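Local structure of thymidylate synthase 1 (Bacillus subtilis, 1BKP) at residues 5-10 / 187-192; 24-29 / 36-41; 91-96 / 155-160; 103-108 / 149-154; 234-239 / 270-275. The protein catalyses the reductive methylation of dUMP to dTMP, using 5,10-methylenetetrahydrofolate as both methyl donor and reductant, and works as a homodimer. All coordinates share one frame; numbering follows the deposited sequence.

Interaction 1 of 5, residues 5-10 / 187-192; sequences KQYNSI and GNPFNV
The phenol ring of Tyr7 reaches from the helix 3-17 to Asn188 and Pro189 near the start of the helix 188-206, a buried helix-to-helix contact within the alpha/beta fold of thymidylate synthase. The CA atoms of Tyr7 and Pro189 remain 8.4 Å apart, so the long tyrosine side chain spans the gap. Its CE1 lies 3.7 Å from CG of Pro189, an apolar touch made obliquely to the ring, and Pro189 CG is also 3.8 Å from the hydroxyl OH of Tyr7. At the ring edge, near its plane, OD1 of Asn188 comes within 3.6 Å of Tyr7 CD1; ring and amide planes are only 13° apart, and the two side chains run past one another in opposite directions. With CG of Tyr7 anti to the backbone N (chi1 174°), the ring leaves its helix directed at this pair. Were the ring cut back to an alanine here, a gap would probably open beside Pro189, and the carbonyl of Met184 would lose the tyrosine hydroxyl hydrogen-bonded to it. In the next shell, Leu57 packs on both Tyr7 and Pro189. Asn188 ND2 is bonded to OD1 of Asn182, a residue predicted to bind dUMP in the site shared between subunits, whereas the buried Asn188 OD1 has no hydrogen-bonding partner in the model and meets the tyrosine's CD1 and CE1 carbons.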
# COMPACT_ATOMS: atom_id res chain seq x y z
N LYS A 5 -1.93 -22.55 -6.58
CA LYS A 5 -2.80 -22.11 -7.70
C LYS A 5 -2.67 -20.65 -8.06
O LYS A 5 -2.50 -20.29 -9.20
CB LYS A 5 -4.27 -22.43 -7.36
CG LYS A 5 -4.46 -23.95 -7.36
CD LYS A 5 -5.89 -24.39 -7.28
CE LYS A 5 -5.92 -25.88 -7.13
NZ LYS A 5 -5.13 -26.47 -8.26
N GLN A 6 -2.67 -19.81 -7.03
CA GLN A 6 -2.56 -18.39 -7.25
C GLN A 6 -1.22 -18.01 -7.71
O GLN A 6 -1.09 -17.12 -8.55
CB GLN A 6 -2.94 -17.62 -5.95
CG GLN A 6 -4.44 -17.79 -5.66
CD GLN A 6 -4.87 -16.86 -4.49
OE1 GLN A 6 -4.63 -15.66 -4.54
NE2 GLN A 6 -5.41 -17.41 -3.45
N TYR A 7 -0.19 -18.67 -7.14
CA TYR A 7 1.20 -18.30 -7.55
C TYR A 7 1.46 -18.64 -9.06
O TYR A 7 1.97 -17.81 -9.84
CB TYR A 7 2.16 -19.07 -6.62
CG TYR A 7 3.61 -18.93 -6.96
CD1 TYR A 7 4.32 -17.84 -6.50
CD2 TYR A 7 4.28 -19.92 -7.64
CE1 TYR A 7 5.70 -17.69 -6.68
CE2 TYR A 7 5.68 -19.82 -7.84
CZ TYR A 7 6.39 -18.71 -7.37
OH TYR A 7 7.75 -18.51 -7.62
N ASN A 8 1.01 -19.84 -9.45
CA ASN A 8 1.16 -20.32 -10.78
C ASN A 8 0.45 -19.40 -11.75
O ASN A 8 0.90 -19.24 -12.89
CB ASN A 8 0.60 -21.72 -10.92
CG ASN A 8 1.48 -22.85 -10.34
OD1 ASN A 8 1.06 -24.02 -10.38
ND2 ASN A 8 2.56 -22.53 -9.72
N SER A 9 -0.72 -18.84 -11.36
CA SER A 9 -1.48 -17.90 -12.23
C SER A 9 -0.70 -16.63 -12.45
O SER A 9 -0.62 -16.16 -13.59
CB SER A 9 -2.86 -17.50 -11.67
OG SER A 9 -3.66 -18.67 -11.74
N ILE A 10 -0.12 -16.08 -11.39
CA ILE A 10 0.71 -14.87 -11.55
C ILE A 10 1.92 -15.12 -12.39
O ILE A 10 2.25 -14.34 -13.34
CB ILE A 10 1.12 -14.30 -10.20
CG1 ILE A 10 -0.20 -13.88 -9.46
CG2 ILE A 10 2.11 -13.11 -10.34
CD1 ILE A 10 -0.02 -13.39 -8.02
N GLY A 187 11.91 -14.51 -3.83
CA GLY A 187 11.41 -13.83 -2.68
C GLY A 187 9.93 -14.00 -2.32
O GLY A 187 9.62 -14.20 -1.16
N ASN A 188 9.04 -13.98 -3.30
CA ASN A 188 7.63 -14.06 -2.97
C ASN A 188 7.17 -15.27 -2.09
O ASN A 188 6.43 -15.07 -1.07
CB ASN A 188 6.81 -14.00 -4.25
CG ASN A 188 5.32 -14.05 -3.98
OD1 ASN A 188 4.70 -15.07 -4.23
ND2 ASN A 188 4.73 -12.89 -3.62
N PRO A 189 7.57 -16.51 -2.44
CA PRO A 189 7.06 -17.62 -1.57
C PRO A 189 7.47 -17.53 -0.14
O PRO A 189 6.67 -17.78 0.78
CB PRO A 189 7.56 -18.90 -2.28
CG PRO A 189 7.78 -18.47 -3.78
CD PRO A 189 8.35 -17.04 -3.60
N PHE A 190 8.70 -17.08 0.09
CA PHE A 190 9.25 -16.91 1.45
C PHE A 190 8.43 -15.80 2.19
O PHE A 190 8.07 -15.95 3.36
CB PHE A 190 10.67 -16.47 1.25
CG PHE A 190 11.47 -16.29 2.49
CD1 PHE A 190 12.22 -17.37 3.04
CD2 PHE A 190 11.59 -15.04 3.06
CE1 PHE A 190 13.06 -17.14 4.11
CE2 PHE A 190 12.46 -14.81 4.17
CZ PHE A 190 13.18 -15.85 4.68
N ASN A 191 8.24 -14.66 1.53
CA ASN A 191 7.54 -13.49 2.11
C ASN A 191 6.05 -13.73 2.38
O ASN A 191 5.57 -13.38 3.46
CB ASN A 191 7.70 -12.32 1.16
CG ASN A 191 9.05 -11.66 1.26
OD1 ASN A 191 9.70 -11.63 2.35
ND2 ASN A 191 9.48 -11.10 0.17
N VAL A 192 5.37 -14.50 1.51
CA VAL A 192 3.94 -14.74 1.65
C VAL A 192 3.75 -15.65 2.89
O VAL A 192 2.89 -15.35 3.76
CB VAL A 192 3.41 -15.41 0.44
CG1 VAL A 192 1.98 -15.92 0.63
CG2 VAL A 192 3.35 -14.41 -0.72

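Interaction 2 of 5, residues 24-29 / 36-41; sequences FDVRTK and PAHTLS
Lys29 and Pro36 face each other as a single bridge, their CA atoms 4.1 Å apart, and the backbone bond beside them runs from Ala37 N to Thr28 O at 2.9 Å. That bond is nearly straight, 175° at the hydrogen. The CA of Pro36 adds a CA-H...O contact to the same Thr28 O. A second bond, from the side chain, ties the two segments together: Thr28 OG1 donates to Ala37 O at 2.7 Å, in the carbonyl plane and on a lone pair. OG1 can do this because it sits between the backbone N and the carbonyl carbon (chi1 48°). The pairing joins the loop after strand 19-20 to the residues leading into strand 39-49 of the central mixed sheet, so the intervening chain doubles back. Farther along, Val26 lies over one face of the His38 imidazole, with CG2 3.5 Å from CE1 of that ring; the same methyl is 3.7 Å from Pro36 CB. Phe24 O approaches the imidazole at its edge, 3.9 Å from His38 CE1, while His38 ND1 is hydrogen-bonded to Asp21. Ala37 CB also packs near Ala277, a predicted folate-binding residue.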
# COMPACT_ATOMS: atom_id res chain seq x y z
N PHE A 24 16.56 -0.67 -20.35
CA PHE A 24 17.36 0.02 -19.38
C PHE A 24 18.76 -0.56 -19.26
O PHE A 24 18.99 -1.72 -19.65
CB PHE A 24 16.65 -0.04 -18.00
CG PHE A 24 15.23 0.53 -18.03
CD1 PHE A 24 15.00 1.85 -18.30
CD2 PHE A 24 14.14 -0.27 -17.79
CE1 PHE A 24 13.72 2.38 -18.33
CE2 PHE A 24 12.80 0.25 -17.81
CZ PHE A 24 12.62 1.61 -18.08
N ASP A 25 19.67 0.20 -18.69
CA ASP A 25 21.05 -0.28 -18.47
C ASP A 25 21.07 -0.89 -17.04
O ASP A 25 21.49 -0.27 -16.09
CB ASP A 25 22.03 0.88 -18.62
CG ASP A 25 22.13 1.37 -20.06
OD1 ASP A 25 22.03 0.54 -20.96
OD2 ASP A 25 22.30 2.59 -20.30
N VAL A 26 20.61 -2.12 -16.90
CA VAL A 26 20.50 -2.73 -15.59
C VAL A 26 21.84 -2.89 -14.86
O VAL A 26 22.87 -3.02 -15.45
CB VAL A 26 19.70 -4.06 -15.65
CG1 VAL A 26 18.35 -3.82 -16.35
CG2 VAL A 26 20.52 -5.18 -16.34
N ARG A 27 21.79 -2.83 -13.56
CA ARG A 27 22.97 -2.93 -12.77
C ARG A 27 23.17 -4.31 -12.13
O ARG A 27 24.17 -4.52 -11.44
CB ARG A 27 22.99 -1.81 -11.71
N THR A 28 22.23 -5.21 -12.36
CA THR A 28 22.31 -6.59 -11.87
C THR A 28 22.96 -7.46 -13.01
O THR A 28 22.73 -7.17 -14.20
CB THR A 28 20.90 -7.18 -11.71
OG1 THR A 28 20.16 -6.89 -12.91
CG2 THR A 28 20.15 -6.58 -10.53
N LYS A 29 23.84 -8.40 -12.64
CA LYS A 29 24.43 -9.37 -13.61
C LYS A 29 24.50 -10.80 -13.07
O LYS A 29 24.33 -11.06 -11.88
CB LYS A 29 25.79 -8.94 -14.14
CG LYS A 29 26.75 -8.48 -13.10
CD LYS A 29 27.71 -7.51 -13.76
CE LYS A 29 28.62 -6.83 -12.76
NZ LYS A 29 29.70 -6.06 -13.46
N PRO A 36 24.48 -8.96 -18.16
CA PRO A 36 23.36 -8.34 -17.45
C PRO A 36 22.16 -9.26 -17.19
O PRO A 36 21.78 -10.08 -18.03
CB PRO A 36 23.03 -7.09 -18.29
CG PRO A 36 23.61 -7.35 -19.62
CD PRO A 36 24.90 -8.14 -19.31
N ALA A 37 21.65 -9.18 -15.98
CA ALA A 37 20.51 -10.02 -15.53
C ALA A 37 19.22 -9.18 -15.74
O ALA A 37 19.01 -8.21 -14.99
CB ALA A 37 20.68 -10.38 -14.03
N HIS A 38 18.44 -9.51 -16.77
CA HIS A 38 17.22 -8.74 -17.04
C HIS A 38 16.00 -9.47 -16.46
O HIS A 38 16.14 -10.68 -16.06
CB HIS A 38 17.06 -8.53 -18.55
CG HIS A 38 18.07 -7.57 -19.13
ND1 HIS A 38 18.00 -6.22 -18.92
CD2 HIS A 38 19.20 -7.79 -19.84
CE1 HIS A 38 19.05 -5.62 -19.47
NE2 HIS A 38 19.79 -6.55 -20.04
N THR A 39 14.84 -8.82 -16.47
CA THR A 39 13.63 -9.40 -15.92
C THR A 39 12.43 -9.08 -16.77
O THR A 39 12.56 -8.28 -17.71
CB THR A 39 13.28 -8.78 -14.55
OG1 THR A 39 13.04 -7.37 -14.70
CG2 THR A 39 14.42 -8.99 -13.55
N LEU A 40 11.38 -9.89 -16.63
CA LEU A 40 10.04 -9.63 -17.19
C LEU A 40 9.19 -9.18 -15.93
O LEU A 40 9.35 -9.76 -14.85
CB LEU A 40 9.33 -10.90 -17.77
CG LEU A 40 10.02 -11.56 -18.98
CD1 LEU A 40 9.28 -12.79 -19.38
CD2 LEU A 40 10.13 -10.59 -20.12
N SER A 41 8.30 -8.19 -16.08
CA SER A 41 7.52 -7.79 -14.93
C SER A 41 6.16 -7.34 -15.34
O SER A 41 5.91 -7.00 -16.52
CB SER A 41 8.24 -6.65 -14.20
OG SER A 41 8.42 -5.58 -15.12

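Interaction 3 of 5, residues 91-96 / 155-160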
# COMPACT_ATOMS: atom_id res chain seq x y z
N HIS A 91 22.47 -16.47 7.71
CA HIS A 91 23.46 -15.70 7.05
C HIS A 91 23.02 -15.04 5.78
O HIS A 91 23.83 -14.34 5.19
CB HIS A 91 24.64 -16.58 6.73
CG HIS A 91 25.39 -16.97 7.94
ND1 HIS A 91 26.31 -16.13 8.54
CD2 HIS A 91 25.27 -18.06 8.74
CE1 HIS A 91 26.70 -16.67 9.68
NE2 HIS A 91 26.08 -17.85 9.83
N ILE A 92 21.72 -15.14 5.42
CA ILE A 92 21.27 -14.52 4.18
C ILE A 92 21.34 -13.02 4.17
O ILE A 92 21.06 -12.44 3.12
CB ILE A 92 19.81 -14.90 3.79
CG1 ILE A 92 18.83 -14.35 4.84
CG2 ILE A 92 19.67 -16.40 3.75
CD1 ILE A 92 17.37 -14.60 4.53
N TRP A 93 21.55 -12.36 5.32
CA TRP A 93 21.66 -10.90 5.28
C TRP A 93 23.10 -10.39 5.37
O TRP A 93 23.31 -9.17 5.46
CB TRP A 93 20.88 -10.28 6.42
CG TRP A 93 19.42 -10.44 6.26
CD1 TRP A 93 18.69 -11.61 6.35
CD2 TRP A 93 18.47 -9.38 6.08
NE1 TRP A 93 17.34 -11.32 6.30
CE2 TRP A 93 17.17 -9.97 6.14
CE3 TRP A 93 18.58 -8.02 5.89
CZ2 TRP A 93 16.00 -9.21 6.03
CZ3 TRP A 93 17.41 -7.26 5.76
CH2 TRP A 93 16.13 -7.87 5.83
N ASP A 94 24.08 -11.31 5.47
CA ASP A 94 25.49 -10.88 5.70
C ASP A 94 26.07 -9.89 4.70
O ASP A 94 26.78 -8.98 5.10
CB ASP A 94 26.42 -12.07 5.75
CG ASP A 94 26.10 -13.05 6.87
OD1 ASP A 94 25.41 -12.71 7.85
OD2 ASP A 94 26.63 -14.17 6.79
N GLN A 95 25.69 -10.01 3.43
CA GLN A 95 26.18 -9.13 2.38
C GLN A 95 25.84 -7.68 2.64
O GLN A 95 26.50 -6.81 2.13
CB GLN A 95 25.55 -9.49 1.03
CG GLN A 95 24.97 -10.90 0.93
CD GLN A 95 24.39 -11.21 -0.44
OE1 GLN A 95 24.55 -12.33 -0.96
NE2 GLN A 95 23.72 -10.23 -1.05
N TRP A 96 24.75 -7.44 3.36
CA TRP A 96 24.29 -6.08 3.63
C TRP A 96 24.78 -5.49 4.90
O TRP A 96 24.43 -4.35 5.24
CB TRP A 96 22.78 -6.04 3.60
CG TRP A 96 22.34 -6.13 2.21
CD1 TRP A 96 22.52 -5.19 1.24
CD2 TRP A 96 21.62 -7.20 1.61
NE1 TRP A 96 21.93 -5.61 0.06
CE2 TRP A 96 21.36 -6.83 0.27
CE3 TRP A 96 21.15 -8.42 2.08
CZ2 TRP A 96 20.65 -7.64 -0.59
CZ3 TRP A 96 20.43 -9.24 1.23
CH2 TRP A 96 20.18 -8.84 -0.10
N MET A 155 19.45 3.92 5.61
CA MET A 155 19.18 2.49 5.57
C MET A 155 20.14 1.80 4.58
O MET A 155 20.35 2.30 3.47
CB MET A 155 17.75 2.23 5.11
CG MET A 155 16.70 2.96 5.92
SD MET A 155 15.02 2.42 5.35
CE MET A 155 14.10 3.50 6.43
N ALA A 156 20.74 0.68 5.00
CA ALA A 156 21.67 -0.07 4.12
C ALA A 156 20.91 -0.66 2.95
O ALA A 156 21.49 -0.93 1.89
CB ALA A 156 22.38 -1.19 4.90
N LEU A 157 19.63 -0.99 3.20
CA LEU A 157 18.72 -1.47 2.12
C LEU A 157 17.28 -0.98 2.47
O LEU A 157 16.93 -0.93 3.65
CB LEU A 157 18.66 -2.98 1.99
CG LEU A 157 18.89 -3.89 3.20
CD1 LEU A 157 18.39 -3.31 4.55
CD2 LEU A 157 18.32 -5.29 2.91
N THR A 158 16.48 -0.62 1.47
CA THR A 158 15.11 -0.20 1.71
C THR A 158 14.30 -1.47 1.64
O THR A 158 14.44 -2.27 0.73
CB THR A 158 14.60 0.79 0.67
OG1 THR A 158 14.67 0.18 -0.62
CG2 THR A 158 15.39 2.14 0.74
N PRO A 159 13.36 -1.64 2.56
CA PRO A 159 12.52 -2.84 2.61
C PRO A 159 11.62 -3.14 1.43
O PRO A 159 11.13 -2.22 0.78
CB PRO A 159 11.66 -2.58 3.88
CG PRO A 159 11.46 -1.02 3.81
CD PRO A 159 12.88 -0.55 3.40
N CYS A 160 11.49 -4.42 1.09
CA CYS A 160 10.58 -4.86 0.06
C CYS A 160 9.16 -4.91 0.65
O CYS A 160 8.26 -4.29 0.12
CB CYS A 160 10.90 -6.23 -0.53
SG CYS A 160 12.27 -6.15 -1.79
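This is a partly buried, apolar contact between two loops: residues 91-96, which follow helix 82-86, and residues 155-160, which lead into strand 161-169. Its centre is one methyl group. CD2 of Leu157 lies over a face of the Trp96 indole, 4.2 Å from the centroid of the five-membered ring and 16° off its normal, which fits a CH-pi contact. The same CD2 is 3.6 Å from CZ3 of Trp93, approached obliquely, so a single branch of the leucine is shared by both indoles. In Leu157, chi1 of 29° and chi2 of 34° both depart from staggered values, consistent with some strain in placing the methyl here. Its side chain crosses those of both tryptophans at about a right angle. Nearby, the Ala156 methyl rests 3.8 Å from Trp96 O. The tryptophan loop is shaped by a type I beta turn from His91 to Asp94, closed by Asp94 N to His91 O and braced by a 2.6 Å hydrogen bond from His91 ND1 to the syn lone pair of Asp94 OD2. Trp93 is further fixed by Glu70, which accepts from its NE1, and by edge-to-face packing with Trp73 and Tyr107. The leucine loop ends at Cys160, the catalytic cysteine, and carbonyls of Thr158 and Pro159 accept bonds from Arg180; the contact thus packs the loop carrying the nucleophile of a thymidylate synthase active site against the tryptophan loop.

Interaction 4 of 5, residues 103-108 / 149-154; sequences IGHAYG and PDELDA
His105, Ala154 and Glu151 bury the most surface here, and His105 meets the other two through separate bonds. Its ring ND1 donates to Glu151 OE2 at 2.7 Å and 168°, a His-carboxylate hydrogen bond; the oxygen lies close to the imidazole plane, yet is itself met from above the carboxylate plane, and the two planes stand 69° apart. The Glu151 chain runs extended beyond CG (chi2 -152°), which carries the carboxylate to the ring. The backbone N of His105 donates to Ala154 O at 2.9 Å. Alongside, the CB atoms of His105 and Ala154 are 4.2 Å apart. Glu151 can serve several partners because its oxygens divide the work: OE1 makes a salt bridge to Lys113 and accepts from Gln110 while OE2 takes the histidine. A glutamine in place of Glu151 would probably leave Lys113 without its charged mate and weaken the hold on the imidazole. Gly104 packs its CA 3.4 Å from Ala154 O, where a side chain would collide with that carbonyl. The ring of His105 also stacks on Phe109. The contact joins the loop running into helix 108-112, from which Phe109 and Gln110 come, to the loop between strands 143-145 and 161-169, whose Asp150 and Asp153 form salt bridges to Lys113 and Arg116 of the second subunit.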
# COMPACT_ATOMS: atom_id res chain seq x y z
N ILE A 103 22.24 -3.02 9.73
CA ILE A 103 21.73 -2.70 8.38
C ILE A 103 21.27 -1.25 8.39
O ILE A 103 20.52 -0.85 7.57
CB ILE A 103 20.60 -3.71 7.84
CG1 ILE A 103 19.52 -3.90 8.91
CG2 ILE A 103 21.30 -5.00 7.45
CD1 ILE A 103 18.18 -4.51 8.42
N GLY A 104 21.81 -0.44 9.31
CA GLY A 104 21.40 0.95 9.37
C GLY A 104 20.04 1.07 10.05
O GLY A 104 19.59 0.20 10.75
N HIS A 105 19.31 2.10 9.70
CA HIS A 105 18.04 2.36 10.37
C HIS A 105 16.86 1.75 9.63
O HIS A 105 15.95 2.44 9.33
CB HIS A 105 17.91 3.89 10.46
CG HIS A 105 18.81 4.50 11.47
ND1 HIS A 105 18.64 5.78 11.95
CD2 HIS A 105 19.88 3.99 12.15
CE1 HIS A 105 19.55 6.05 12.87
NE2 HIS A 105 20.32 4.97 13.01
N ALA A 106 17.00 0.50 9.21
CA ALA A 106 15.99 -0.23 8.45
C ALA A 106 15.37 -1.34 9.24
O ALA A 106 15.86 -1.80 10.32
CB ALA A 106 16.65 -0.79 7.28
N TYR A 107 14.28 -1.83 8.70
CA TYR A 107 13.56 -2.93 9.24
C TYR A 107 13.30 -2.90 10.72
O TYR A 107 12.50 -2.09 11.18
CB TYR A 107 14.21 -4.27 8.78
CG TYR A 107 14.01 -4.63 7.32
CD1 TYR A 107 12.87 -5.35 6.92
CD2 TYR A 107 14.96 -4.33 6.35
CE1 TYR A 107 12.68 -5.76 5.58
CE2 TYR A 107 14.76 -4.76 5.01
CZ TYR A 107 13.63 -5.47 4.65
OH TYR A 107 13.43 -5.90 3.34
N GLY A 108 13.87 -3.86 11.44
CA GLY A 108 13.69 -3.90 12.87
C GLY A 108 13.93 -2.60 13.58
O GLY A 108 13.25 -2.32 14.52
N PRO A 149 10.20 8.07 5.51
CA PRO A 149 10.81 9.03 4.55
C PRO A 149 12.01 9.84 5.06
O PRO A 149 12.86 10.21 4.29
CB PRO A 149 9.61 9.92 4.12
CG PRO A 149 8.62 9.80 5.32
CD PRO A 149 8.81 8.44 5.89
N ASP A 150 12.08 10.02 6.37
CA ASP A 150 13.14 10.82 6.97
C ASP A 150 14.43 10.03 7.10
O ASP A 150 15.48 10.60 7.29
CB ASP A 150 12.74 11.22 8.40
CG ASP A 150 11.78 12.37 8.45
OD1 ASP A 150 11.76 13.22 7.57
OD2 ASP A 150 11.06 12.47 9.42
N GLU A 151 14.33 8.72 6.97
CA GLU A 151 15.50 7.90 7.22
C GLU A 151 15.92 6.97 6.11
O GLU A 151 16.89 6.20 6.30
CB GLU A 151 15.28 7.08 8.52
CG GLU A 151 15.07 7.98 9.72
CD GLU A 151 15.53 7.30 11.04
OE1 GLU A 151 14.83 6.49 11.63
OE2 GLU A 151 16.65 7.59 11.45
N LEU A 152 15.38 7.15 4.91
CA LEU A 152 15.75 6.25 3.80
C LEU A 152 17.27 6.25 3.52
O LEU A 152 17.88 5.19 3.32
CB LEU A 152 14.99 6.62 2.51
CG LEU A 152 13.47 6.44 2.64
CD1 LEU A 152 12.69 7.08 1.43
CD2 LEU A 152 13.18 4.92 2.85
N ASP A 153 17.89 7.40 3.68
CA ASP A 153 19.31 7.50 3.37
C ASP A 153 20.16 6.84 4.41
O ASP A 153 21.32 6.60 4.17
CB ASP A 153 19.74 8.95 3.16
CG ASP A 153 19.13 9.56 1.92
OD1 ASP A 153 18.99 8.85 0.89
OD2 ASP A 153 18.77 10.73 2.00
N ALA A 154 19.60 6.59 5.57
CA ALA A 154 20.33 5.94 6.64
C ALA A 154 20.11 4.43 6.65
O ALA A 154 20.48 3.72 7.62
CB ALA A 154 19.91 6.55 7.94

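Interaction 5 of 5, residues 234-239 / 270-275; sequences MEREQF and DKLLFE
Arg236, just after helix 227-235, sends its guanidinium against the backbone of Asp270 and the side chain of Leu272. The close part is a single strong bond: NH2 of Arg236 donates to Asp270 O at 2.6 Å, with 159° at the hydrogen. The donor lies in the carbonyl plane, on a lone pair, and the oxygen is tilted 16° from the guanidinium plane. Over one face of that group sits Leu272, its CD1 3.8 Å from Arg236 NH2 and its CD2 3.9 Å from Arg236 NH1; the amide N of Asp270 lies over the opposite face. The arginine chain gets there by bending at both chi2 and chi3, rather than by extending. NH2 has a second acceptor, Thr59 O, so the two carbonyls grip one nitrogen. The looser side is the exposed Asp270 carboxylate: its OD2 is 5.7 Å from Arg236 NH1, too far for a salt bridge. Leu272, in turn, rests on Asn229 and Gln233 of helix 227-235, which ties the chain after strand 261-264 back to that helix at the protein surface. NH2 of the arginine is therefore held by neutral carbonyl oxygens, and the aspartate's charge is likely to add no more than a weak, longer-range attraction.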
# COMPACT_ATOMS: atom_id res chain seq x y z
N MET A 234 5.39 -25.22 -12.53
CA MET A 234 4.02 -25.13 -12.88
C MET A 234 3.39 -26.42 -13.31
O MET A 234 2.19 -26.52 -13.23
CB MET A 234 3.80 -24.05 -13.92
CG MET A 234 3.78 -22.66 -13.23
SD MET A 234 3.46 -21.36 -14.33
CE MET A 234 4.67 -21.58 -15.70
N GLU A 235 4.16 -27.34 -13.87
CA GLU A 235 3.62 -28.62 -14.32
C GLU A 235 3.70 -29.67 -13.24
O GLU A 235 3.28 -30.78 -13.46
CB GLU A 235 4.43 -29.19 -15.52
CG GLU A 235 4.45 -28.40 -16.83
CD GLU A 235 5.57 -28.92 -17.85
OE1 GLU A 235 6.10 -30.08 -17.75
OE2 GLU A 235 5.92 -28.14 -18.77
N ARG A 236 4.25 -29.32 -12.10
CA ARG A 236 4.34 -30.31 -11.03
C ARG A 236 3.07 -30.62 -10.26
O ARG A 236 2.09 -29.84 -10.24
CB ARG A 236 5.45 -29.85 -10.06
CG ARG A 236 6.64 -30.70 -10.17
CD ARG A 236 7.94 -30.01 -10.33
NE ARG A 236 8.62 -29.67 -9.13
CZ ARG A 236 9.93 -29.77 -8.78
NH1 ARG A 236 10.99 -30.29 -9.45
NH2 ARG A 236 10.21 -29.05 -7.71
N GLU A 237 3.05 -31.79 -9.65
CA GLU A 237 1.93 -32.19 -8.84
C GLU A 237 1.80 -31.24 -7.64
O GLU A 237 2.82 -30.72 -7.16
CB GLU A 237 2.22 -33.65 -8.40
CG GLU A 237 1.12 -34.44 -7.78
CD GLU A 237 1.32 -35.95 -8.00
OE1 GLU A 237 2.41 -36.45 -7.68
OE2 GLU A 237 0.38 -36.60 -8.53
N GLN A 238 0.57 -30.95 -7.18
CA GLN A 238 0.34 -30.08 -5.99
C GLN A 238 -0.24 -31.01 -4.84
O GLN A 238 -1.16 -31.78 -5.08
CB GLN A 238 -0.66 -28.95 -6.31
CG GLN A 238 -0.16 -28.03 -7.44
CD GLN A 238 -1.16 -27.03 -7.90
OE1 GLN A 238 -2.19 -26.83 -7.30
NE2 GLN A 238 -0.87 -26.39 -9.01
N PHE A 239 0.24 -30.82 -3.62
CA PHE A 239 -0.15 -31.60 -2.47
C PHE A 239 -1.02 -30.75 -1.58
O PHE A 239 -1.21 -29.57 -1.84
CB PHE A 239 1.09 -32.03 -1.75
CG PHE A 239 1.94 -33.01 -2.58
CD1 PHE A 239 1.32 -34.12 -3.18
CD2 PHE A 239 3.25 -32.71 -2.92
CE1 PHE A 239 2.01 -34.91 -4.12
CE2 PHE A 239 3.94 -33.49 -3.85
CZ PHE A 239 3.29 -34.58 -4.44
N ASP A 270 10.79 -31.75 -5.62
CA ASP A 270 12.27 -31.73 -5.53
C ASP A 270 12.95 -30.38 -5.74
O ASP A 270 12.42 -29.47 -6.45
CB ASP A 270 12.81 -32.79 -6.48
CG ASP A 270 12.44 -34.25 -6.04
OD1 ASP A 270 12.12 -34.48 -4.85
OD2 ASP A 270 12.50 -35.16 -6.88
N LYS A 271 14.20 -30.29 -5.30
CA LYS A 271 14.92 -29.05 -5.35
C LYS A 271 15.24 -28.60 -6.72
O LYS A 271 15.63 -29.42 -7.59
CB LYS A 271 16.23 -29.23 -4.58
CG LYS A 271 17.09 -28.00 -4.56
CD LYS A 271 17.06 -27.52 -3.16
CE LYS A 271 18.03 -26.42 -2.93
NZ LYS A 271 17.48 -25.65 -1.78
N LEU A 272 15.09 -27.32 -6.94
CA LEU A 272 15.42 -26.70 -8.23
C LEU A 272 16.49 -25.68 -7.88
O LEU A 272 16.32 -24.98 -6.91
CB LEU A 272 14.21 -25.89 -8.75
CG LEU A 272 13.00 -26.72 -9.15
CD1 LEU A 272 11.74 -25.83 -9.16
CD2 LEU A 272 13.29 -27.39 -10.54
N LEU A 273 17.52 -25.53 -8.71
CA LEU A 273 18.60 -24.59 -8.42
C LEU A 273 18.36 -23.35 -9.32
O LEU A 273 18.21 -23.48 -10.50
CB LEU A 273 19.97 -25.20 -8.83
CG LEU A 273 20.67 -26.18 -7.83
CD1 LEU A 273 19.74 -26.96 -7.12
CD2 LEU A 273 21.69 -27.10 -8.52
N PHE A 274 18.27 -22.18 -8.73
CA PHE A 274 18.09 -20.95 -9.48
C PHE A 274 19.40 -20.16 -9.49
O PHE A 274 20.01 -19.90 -8.45
CB PHE A 274 17.03 -20.11 -8.75
CG PHE A 274 15.67 -20.71 -8.79
CD1 PHE A 274 14.80 -20.43 -9.88
CD2 PHE A 274 15.22 -21.54 -7.78
CE1 PHE A 274 13.54 -20.92 -9.98
CE2 PHE A 274 13.90 -22.06 -7.87
CZ PHE A 274 13.07 -21.75 -8.98
N GLU A 275 19.84 -19.81 -10.67
CA GLU A 275 21.03 -19.01 -10.92
C GLU A 275 20.98 -17.74 -10.08
O GLU A 275 19.94 -17.10 -9.98
CB GLU A 275 21.02 -18.60 -12.40
CG GLU A 275 20.80 -19.73 -13.53
CD GLU A 275 19.48 -20.63 -13.50
OE1 GLU A 275 18.36 -20.27 -13.03
OE2 GLU A 275 19.59 -21.76 -14.01

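Interaction 1 is the buried contact of the set, joining two helices through an aromatic ring, a proline and an amide, whereas interactions 2 and 5 lie at the surface and depend on bonds to backbone carbonyls. Interactions 3 and 4 are partly buried and bring together the same two regions of chain, with centres about 11 Å apart: Ala156 N bonds to Ile103 O, and Trp93 packs on Tyr107. Yet interaction 3 is apolar, while interaction 4 relies on a histidine-carboxylate pair. Interactions 1 and 5 also touch, through Lys5 NZ and Gln238 OE1. Interactions 2, 3 and 4 all have residues that meet the second subunit, whereas interactions 1 and 5 do not.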